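Local coordinates for periplasmic binding protein (Veillonella parvula, PDB 4N01), which probably binds a solute in the periplasm and delivers it for uptake, as other periplasmic binding proteins of the alpha/beta fold do, at residues F127-P132 with N151-E156; T74-Q79 with S170-L175. One frame throughout, in Å; residues are numbered along the deposited sequence. Where two conformers were deposited one is given.

Interaction 1 (F127-P132 with N151-E156); sequences FATGWP and NIWIPE
Ala128 and Ile152 pair across two parallel strands, 127-129 and 151-153, the ends of a beta-alpha-beta unit whose helix is 142-147; strand 151-153 forms an outer edge of a five-stranded parallel sheet. Two backbone hydrogen bonds join them: Ala128 N gives to Asn151 O at 2.8 Å, and Trp153 N to Ala128 O at 3.1 Å. Ala128, small and buried, packs against Phe135. Apolar contacts gather on the face bearing Phe127 and Trp153, side chains lying side by side and pointing the same way. With CG anti to the backbone N (chi1 176°), the Phe127 ring runs along this face until its CZ meets Trp153 CB at 3.6 Å; Phe179 and Trp46 make edge-to-face contacts with Phe127 and Trp153 respectively. Past the strands, Ile154 CG2 rests on Pro132 CD at 4.1 Å, and buried Gly130 O has no polar partner. Thr129 suits its place because its hydroxyl takes over the bonding where the backbones diverge: OG1 gives a hydrogen bond to Trp153 O at 2.7 Å, tilted 30° from the carbonyl plane. A valine here would probably leave Trp153 O without this donor. Thr129 OG1 also lies 3.4 Å from Trp153 CE3.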
ATOM      1  N   PHE A 127     -17.977  -7.643  -9.652  1.00 17.84           N
ATOM      2  CA  PHE A 127     -16.626  -7.889  -9.155  1.00 16.93           C
ATOM      3  C   PHE A 127     -16.312  -6.827  -8.113  1.00 21.33           C
ATOM      4  O   PHE A 127     -16.652  -5.657  -8.303  1.00 17.62           O
ATOM      5  CB  PHE A 127     -15.635  -7.789 -10.318  1.00 16.12           C
ATOM      6  CG  PHE A 127     -14.184  -7.939  -9.924  1.00 16.08           C
ATOM      7  CD1 PHE A 127     -13.561  -9.174  -9.988  1.00 16.06           C
ATOM      8  CD2 PHE A 127     -13.435  -6.834  -9.531  1.00 19.92           C
ATOM      9  CE1 PHE A 127     -12.215  -9.315  -9.648  1.00 15.44           C
ATOM     10  CE2 PHE A 127     -12.082  -6.964  -9.191  1.00 17.41           C
ATOM     11  CZ  PHE A 127     -11.477  -8.209  -9.254  1.00 16.42           C
ATOM     12  N   ALA A 128     -15.673  -7.224  -7.014  1.00 16.72           N
ATOM     13  CA  ALA A 128     -15.299  -6.255  -5.984  1.00 16.37           C
ATOM     14  C   ALA A 128     -13.904  -6.571  -5.504  1.00 17.54           C
ATOM     15  O   ALA A 128     -13.538  -7.741  -5.423  1.00 18.14           O
ATOM     16  CB  ALA A 128     -16.275  -6.298  -4.823  1.00 17.54           C
ATOM     17  N   THR A 129     -13.126  -5.534  -5.197  1.00 17.14           N
ATOM     18  CA  THR A 129     -11.773  -5.729  -4.681  1.00 14.77           C
ATOM     19  C   THR A 129     -11.462  -4.641  -3.661  1.00 18.11           C
ATOM     20  O   THR A 129     -12.125  -3.603  -3.644  1.00 20.74           O
ATOM     21  CB  THR A 129     -10.725  -5.691  -5.814  1.00 16.97           C
ATOM     22  OG1 THR A 129      -9.418  -5.960  -5.275  1.00 18.95           O
ATOM     23  CG2 THR A 129     -10.720  -4.322  -6.490  1.00 16.33           C
ATOM     24  N   GLY A 130     -10.466  -4.878  -2.809  1.00 18.94           N
ATOM     25  CA  GLY A 130     -10.127  -3.939  -1.750  1.00 15.34           C
ATOM     26  C   GLY A 130      -9.313  -4.607  -0.659  1.00 23.39           C
ATOM     27  O   GLY A 130      -9.007  -5.796  -0.758  1.00 19.45           O
ATOM     28  N   TRP A 131      -8.944  -3.851   0.373  1.00 21.67           N
ATOM     29  CA  TRP A 131      -8.352  -4.441   1.565  1.00 21.61           C
ATOM     30  C   TRP A 131      -9.377  -5.388   2.191  1.00 19.28           C
ATOM     31  O   TRP A 131     -10.583  -5.187   2.027  1.00 25.84           O
ATOM     32  CB  TRP A 131      -7.965  -3.344   2.550  1.00 21.06           C
ATOM     33  CG  TRP A 131      -6.709  -2.603   2.190  1.00 22.18           C
ATOM     34  CD1 TRP A 131      -6.613  -1.450   1.459  1.00 26.09           C
ATOM     35  CD2 TRP A 131      -5.365  -2.962   2.551  1.00 18.10           C
ATOM     36  NE1 TRP A 131      -5.293  -1.069   1.347  1.00 27.48           N
ATOM     37  CE2 TRP A 131      -4.508  -1.978   2.009  1.00 24.85           C
ATOM     38  CE3 TRP A 131      -4.805  -4.015   3.280  1.00 21.39           C
ATOM     39  CZ2 TRP A 131      -3.118  -2.018   2.180  1.00 21.93           C
ATOM     40  CZ3 TRP A 131      -3.424  -4.051   3.453  1.00 26.08           C
ATOM     41  CH2 TRP A 131      -2.599  -3.061   2.898  1.00 19.34           C
ATOM     42  N   PRO A 132      -8.908  -6.443   2.868  1.00 22.69           N
ATOM     43  CA  PRO A 132      -9.764  -7.445   3.512  1.00 26.48           C
ATOM     44  C   PRO A 132     -10.859  -6.863   4.402  1.00 24.16           C
ATOM     45  O   PRO A 132     -11.969  -7.394   4.391  1.00 30.90           O
ATOM     46  CB  PRO A 132      -8.772  -8.249   4.357  1.00 28.51           C
ATOM     47  CG  PRO A 132      -7.523  -8.207   3.562  1.00 30.30           C
ATOM     48  CD  PRO A 132      -7.485  -6.813   2.960  1.00 22.30           C
ATOM     49  N   ASN A 151     -18.045 -11.581  -7.690  1.00 20.42           N
ATOM     50  CA  ASN A 151     -16.716 -12.169  -7.511  1.00 19.28           C
ATOM     51  C   ASN A 151     -15.824 -11.232  -6.706  1.00 19.73           C
ATOM     52  O   ASN A 151     -15.715 -10.047  -7.032  1.00 21.75           O
ATOM     53  CB  ASN A 151     -16.073 -12.440  -8.877  1.00 25.04           C
ATOM     54  CG  ASN A 151     -16.767 -13.565  -9.637  1.00 22.78           C
ATOM     55  OD1 ASN A 151     -17.110 -14.595  -9.053  1.00 26.43           O
ATOM     56  ND2 ASN A 151     -16.984 -13.369 -10.935  1.00 23.15           N
ATOM     57  N   ILE A 152     -15.178 -11.750  -5.662  1.00 20.39           N
ATOM     58  CA  ILE A 152     -14.323 -10.924  -4.821  1.00 18.40           C
ATOM     59  C   ILE A 152     -12.876 -11.351  -4.998  1.00 18.18           C
ATOM     60  O   ILE A 152     -12.564 -12.545  -4.950  1.00 22.02           O
ATOM     61  CB  ILE A 152     -14.682 -11.076  -3.333  1.00 19.53           C
ATOM     62  CG1 ILE A 152     -16.158 -10.741  -3.111  1.00 23.14           C
ATOM     63  CG2 ILE A 152     -13.799 -10.175  -2.478  1.00 19.63           C
ATOM     64  CD1 ILE A 152     -16.635 -10.976  -1.683  1.00 26.01           C
ATOM     65  N   TRP A 153     -11.993 -10.381  -5.202  1.00 15.10           N
ATOM     66  CA  TRP A 153     -10.568 -10.660  -5.351  1.00 17.08           C
ATOM     67  C   TRP A 153      -9.783  -9.708  -4.483  1.00 16.87           C
ATOM     68  O   TRP A 153     -10.046  -8.505  -4.484  1.00 18.42           O
ATOM     69  CB  TRP A 153     -10.132 -10.453  -6.802  1.00 17.84           C
ATOM     70  CG  TRP A 153      -8.665 -10.663  -6.990  1.00 17.59           C
ATOM     71  CD1 TRP A 153      -8.011 -11.857  -7.039  1.00 20.56           C
ATOM     72  CD2 TRP A 153      -7.662  -9.647  -7.140  1.00 17.69           C
ATOM     73  NE1 TRP A 153      -6.665 -11.650  -7.216  1.00 20.44           N
ATOM     74  CE2 TRP A 153      -6.426 -10.302  -7.284  1.00 16.93           C
ATOM     75  CE3 TRP A 153      -7.694  -8.249  -7.168  1.00 17.84           C
ATOM     76  CZ2 TRP A 153      -5.226  -9.608  -7.453  1.00 16.05           C
ATOM     77  CZ3 TRP A 153      -6.504  -7.559  -7.343  1.00 21.60           C
ATOM     78  CH2 TRP A 153      -5.287  -8.243  -7.484  1.00 18.30           C
ATOM     79  N   ILE A 154      -8.805 -10.234  -3.756  1.00 16.10           N
ATOM     80  CA  ILE A 154      -7.965  -9.399  -2.895  1.00 16.21           C
ATOM     81  C   ILE A 154      -6.499  -9.651  -3.223  1.00 14.75           C
ATOM     82  O   ILE A 154      -6.074 -10.810  -3.280  1.00 16.89           O
ATOM     83  CB  ILE A 154      -8.195  -9.743  -1.408  1.00 20.79           C
ATOM     84  CG1 ILE A 154      -9.655  -9.459  -1.032  1.00 24.54           C
ATOM     85  CG2 ILE A 154      -7.241  -8.947  -0.510  1.00 20.04           C
ATOM     86  CD1 ILE A 154     -10.037  -9.985   0.329  1.00 28.84           C
ATOM     87  N   PRO A 155      -5.731  -8.575  -3.469  1.00 15.75           N
ATOM     88  CA  PRO A 155      -4.293  -8.749  -3.719  1.00 16.04           C
ATOM     89  C   PRO A 155      -3.635  -9.569  -2.608  1.00 17.10           C
ATOM     90  O   PRO A 155      -3.865  -9.319  -1.413  1.00 16.28           O
ATOM     91  CB  PRO A 155      -3.759  -7.316  -3.718  1.00 16.62           C
ATOM     92  CG  PRO A 155      -4.936  -6.483  -4.222  1.00 18.44           C
ATOM     93  CD  PRO A 155      -6.161  -7.170  -3.614  1.00 15.21           C
ATOM     94  N   GLU A 156      -2.841 -10.559  -2.997  1.00 13.38           N
ATOM     95  CA  GLU A 156      -2.091 -11.335  -2.015  1.00 17.29           C
ATOM     96  C   GLU A 156      -1.183 -10.453  -1.177  1.00 14.52           C
ATOM     97  O   GLU A 156      -0.866 -10.796  -0.036  1.00 13.19           O
ATOM     98  CB  GLU A 156      -1.269 -12.425  -2.700  1.00 18.23           C
ATOM     99  CG  GLU A 156      -2.118 -13.527  -3.336  1.00 29.51           C
ATOM    100  CD  GLU A 156      -2.837 -14.386  -2.307  1.00 51.01           C
ATOM    101  OE1 GLU A 156      -2.242 -14.666  -1.240  1.00 60.51           O
ATOM    102  OE2 GLU A 156      -3.998 -14.778  -2.567  1.00 55.45           O
TER

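Interaction 2 (T74-Q79 with S170-L175); sequences TEMMLQ and SDMIKL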
ATOM      1  N   THR A  74      -8.082   0.748  -6.176  1.00 16.16           N
ATOM      2  CA  THR A  74      -8.527   1.715  -7.190  1.00 18.94           C
ATOM      3  C   THR A  74      -7.363   2.143  -8.079  1.00 16.05           C
ATOM      4  O   THR A  74      -7.489   2.177  -9.309  1.00 16.11           O
ATOM      5  CB  THR A  74      -9.169   2.960  -6.554  1.00 18.84           C
ATOM      6  OG1 THR A  74     -10.440   2.607  -6.001  1.00 18.82           O
ATOM      7  CG2 THR A  74      -9.367   4.074  -7.595  1.00 17.14           C
ATOM      8  N   GLU A  75      -6.224   2.449  -7.461  1.00 15.87           N
ATOM      9  CA  GLU A  75      -5.052   2.851  -8.231  1.00 17.20           C
ATOM     10  C   GLU A  75      -4.511   1.710  -9.086  1.00 15.54           C
ATOM     11  O   GLU A  75      -4.139   1.932 -10.239  1.00 15.63           O
ATOM     12  CB  GLU A  75      -3.982   3.509  -7.328  1.00 15.70           C
ATOM     13  CG  GLU A  75      -4.533   4.806  -6.708  1.00 17.07           C
ATOM     14  CD  GLU A  75      -3.535   5.613  -5.882  1.00 23.11           C
ATOM     15  OE1 GLU A  75      -2.437   5.100  -5.545  1.00 22.30           O
ATOM     16  OE2 GLU A  75      -3.859   6.788  -5.564  1.00 18.25           O
HETATM   17  N   MSE A  76      -4.514   0.494  -8.541  1.00 16.33           N
HETATM   18  CA  MSE A  76      -4.075  -0.674  -9.299  1.00 15.38           C
HETATM   19  C   MSE A  76      -4.914  -0.832 -10.549  1.00 18.87           C
HETATM   20  O   MSE A  76      -4.385  -1.042 -11.639  1.00 17.12           O
HETATM   21  CB  MSE A  76      -4.153  -1.940  -8.443  1.00 15.44           C
HETATM   22  CG  MSE A  76      -3.112  -1.939  -7.339  1.00 19.30           C
HETATM   23 SE   MSE A  76      -3.375  -3.430  -6.122  0.65 23.81          SE
HETATM   24  CE  MSE A  76      -2.995  -4.874  -7.353  1.00 19.62           C
HETATM   25  N   MSE A  77      -6.225  -0.706 -10.397  1.00 17.98           N
HETATM   26  CA  MSE A  77      -7.116  -0.868 -11.539  1.00 17.58           C
HETATM   27  C   MSE A  77      -6.950   0.256 -12.561  1.00 18.93           C
HETATM   28  O   MSE A  77      -6.937   0.005 -13.768  1.00 17.17           O
HETATM   29  CB  MSE A  77      -8.571  -0.992 -11.079  1.00 16.63           C
HETATM   30  CG  MSE A  77      -8.846  -2.299 -10.338  1.00 18.38           C
HETATM   31 SE   MSE A  77     -10.757  -2.597 -10.155  0.67 28.14          SE
HETATM   32  CE  MSE A  77     -11.216  -2.811 -12.035  1.00 22.33           C
ATOM     33  N   LEU A  78      -6.805   1.489 -12.090  1.00 16.09           N
ATOM     34  CA  LEU A  78      -6.627   2.618 -13.013  1.00 16.90           C
ATOM     35  C   LEU A  78      -5.298   2.514 -13.774  1.00 16.45           C
ATOM     36  O   LEU A  78      -5.206   2.884 -14.952  1.00 17.73           O
ATOM     37  CB  LEU A  78      -6.720   3.954 -12.265  1.00 18.19           C
ATOM     38  CG  LEU A  78      -8.099   4.284 -11.668  1.00 24.84           C
ATOM     39  CD1 LEU A  78      -8.017   5.506 -10.769  1.00 18.77           C
ATOM     40  CD2 LEU A  78      -9.149   4.505 -12.767  1.00 19.72           C
ATOM     41  N   GLN A  79      -4.277   1.993 -13.104  1.00 16.11           N
ATOM     42  CA  GLN A  79      -2.961   1.865 -13.720  1.00 22.41           C
ATOM     43  C   GLN A  79      -3.042   0.918 -14.917  1.00 19.95           C
ATOM     44  O   GLN A  79      -2.359   1.119 -15.923  1.00 19.69           O
ATOM     45  CB  GLN A  79      -1.942   1.363 -12.690  1.00 20.53           C
ATOM     46  CG  GLN A  79      -0.508   1.248 -13.202  1.00 17.18           C
ATOM     47  CD  GLN A  79       0.123   2.598 -13.476  1.00 19.25           C
ATOM     48  OE1 GLN A  79       0.266   3.424 -12.573  1.00 20.39           O
ATOM     49  NE2 GLN A  79       0.500   2.833 -14.730  1.00 20.49           N
ATOM     50  N   SER A 170       3.064  -9.782  -8.862  0.55 16.08           N
ATOM     51  CA  SER A 170       2.226 -10.923  -9.210  0.55 13.16           C
ATOM     52  C   SER A 170       0.748 -10.559  -9.150  0.55 16.39           C
ATOM     53  O   SER A 170      -0.024 -10.979 -10.000  0.55 14.52           O
ATOM     54  CB  SER A 170       2.521 -12.128  -8.313  0.55 14.95           C
ATOM     55  OG  SER A 170       3.842 -12.601  -8.523  0.55 12.68           O
ATOM     56  N   ASP A 171       0.365  -9.770  -8.147  1.00 15.24           N
ATOM     57  CA  ASP A 171      -1.022  -9.303  -8.001  1.00 21.89           C
ATOM     58  C   ASP A 171      -1.445  -8.462  -9.198  1.00 16.03           C
ATOM     59  O   ASP A 171      -2.575  -8.586  -9.691  1.00 14.81           O
ATOM     60  CB  ASP A 171      -1.205  -8.454  -6.743  1.00 18.57           C
ATOM     61  CG  ASP A 171      -1.158  -9.266  -5.459  1.00 22.76           C
ATOM     62  OD1 ASP A 171      -1.460 -10.489  -5.478  1.00 21.38           O
ATOM     63  OD2 ASP A 171      -0.829  -8.660  -4.413  1.00 23.95           O
HETATM   64  N   MSE A 172      -0.553  -7.590  -9.660  1.00 13.60           N
HETATM   65  CA  MSE A 172      -0.863  -6.772 -10.829  1.00 16.36           C
HETATM   66  C   MSE A 172      -1.067  -7.650 -12.057  1.00 16.05           C
HETATM   67  O   MSE A 172      -1.965  -7.407 -12.859  1.00 14.41           O
HETATM   68  CB  MSE A 172       0.229  -5.732 -11.082  1.00 15.09           C
HETATM   69  CG  MSE A 172       0.148  -4.533 -10.126  1.00 13.90           C
HETATM   70 SE   MSE A 172      -1.415  -3.410 -10.530  0.55 18.94          SE
HETATM   71  CE  MSE A 172      -0.623  -2.282 -11.890  1.00 20.91           C
ATOM     72  N   ILE A 173      -0.232  -8.679 -12.194  0.54 14.39           N
ATOM     73  CA  ILE A 173      -0.368  -9.610 -13.311  0.54 14.59           C
ATOM     74  C   ILE A 173      -1.700 -10.354 -13.247  0.54 16.30           C
ATOM     75  O   ILE A 173      -2.409 -10.477 -14.256  0.54 16.49           O
ATOM     76  CB  ILE A 173       0.784 -10.630 -13.344  0.54 17.35           C
ATOM     77  CG1 ILE A 173       2.125  -9.903 -13.488  0.54 19.93           C
ATOM     78  CG2 ILE A 173       0.598 -11.610 -14.491  0.54 18.95           C
ATOM     79  CD1 ILE A 173       2.309  -9.231 -14.836  0.54 15.95           C
ATOM     80  N   LYS A 174      -2.040 -10.837 -12.054  1.00 12.30           N
ATOM     81  CA  LYS A 174      -3.300 -11.554 -11.836  1.00 18.81           C
ATOM     82  C   LYS A 174      -4.505 -10.663 -12.129  1.00 14.78           C
ATOM     83  O   LYS A 174      -5.473 -11.087 -12.774  1.00 14.54           O
ATOM     84  CB  LYS A 174      -3.377 -12.048 -10.386  1.00 17.25           C
ATOM     85  CG  LYS A 174      -4.540 -12.994 -10.111  1.00 16.02           C
ATOM     86  CD  LYS A 174      -4.373 -14.328 -10.847  1.00 21.47           C
ATOM     87  CE  LYS A 174      -5.412 -15.325 -10.366  1.00 28.08           C
ATOM     88  NZ  LYS A 174      -5.248 -16.645 -11.024  1.00 27.72           N
ATOM     89  N   LEU A 175      -4.455  -9.431 -11.636  1.00 12.85           N
ATOM     90  CA  LEU A 175      -5.530  -8.470 -11.904  1.00 16.10           C
ATOM     91  C   LEU A 175      -5.656  -8.264 -13.404  1.00 17.20           C
ATOM     92  O   LEU A 175      -6.768  -8.267 -13.957  1.00 16.00           O
ATOM     93  CB  LEU A 175      -5.250  -7.136 -11.197  1.00 13.84           C
ATOM     94  CG  LEU A 175      -6.271  -6.003 -11.355  1.00 17.41           C
ATOM     95  CD1 LEU A 175      -7.660  -6.421 -10.899  1.00 13.10           C
ATOM     96  CD2 LEU A 175      -5.807  -4.789 -10.561  1.00 16.84           C
TER
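Met76 and Met172 interlock where the helical segments 74-79 and 170-175 cross at -60°, their axes 10.5 Å apart; Met76, Met77 and Met172 are all modelled as selenomethionine. Helix 71-79, which follows strand 66-68, here packs against helix 165-178, which follows strand 151-153, in the lobe built on the five-stranded parallel sheet. Met172 is the main bump: bent at chi2 and chi3 (-71° and -86°), its chain turns back toward the other helix and sets SE 3.7 Å from Met76 CB. The hollow it enters is lined by Met76 and Gln79, its methyl CE reaching Gln79 CG at 3.8 Å. Met76 answers by curling at chi3, which brings its CE to 4.0 Å from Asp171 CB. Leu175 supplies the second bump: its CD2 rests in the notch formed by Met76 CB and Met77 CG, 3.9 Å from each. A methionine chain can bend to follow a hollow, while the branched leucine puts one methyl against both Met76 and Met77. Asp171 presents a methylene, its carboxylate being engaged by the backbone N atoms of Glu156 and Ser157. Contact between the helices thus rests on dispersion and the exclusion of water, with shape complementarity, rather than polar bonds, setting the fit.

After strand 66-68 the chain forms helix 71-79, then passes through strands 86-90 and 109-111 before reaching strand 127-129. Interaction 1 closes a short loop through helix 142-147, bringing strand 151-153 alongside 127-129. The chain then enters helix 165-178, whose return to helix 71-79 in interaction 2 closes a much longer loop with the whole of interaction 1 inside it. The two contacts, centred about 11 Å apart, also touch directly: the Trp153 ring packs on helix 165-178, its CH2 lying 3.5 Å from Asp171 O. Together they join the outermost strand 151-153 to its inner neighbour 127-129, and helix 165-178 to helix 71-79.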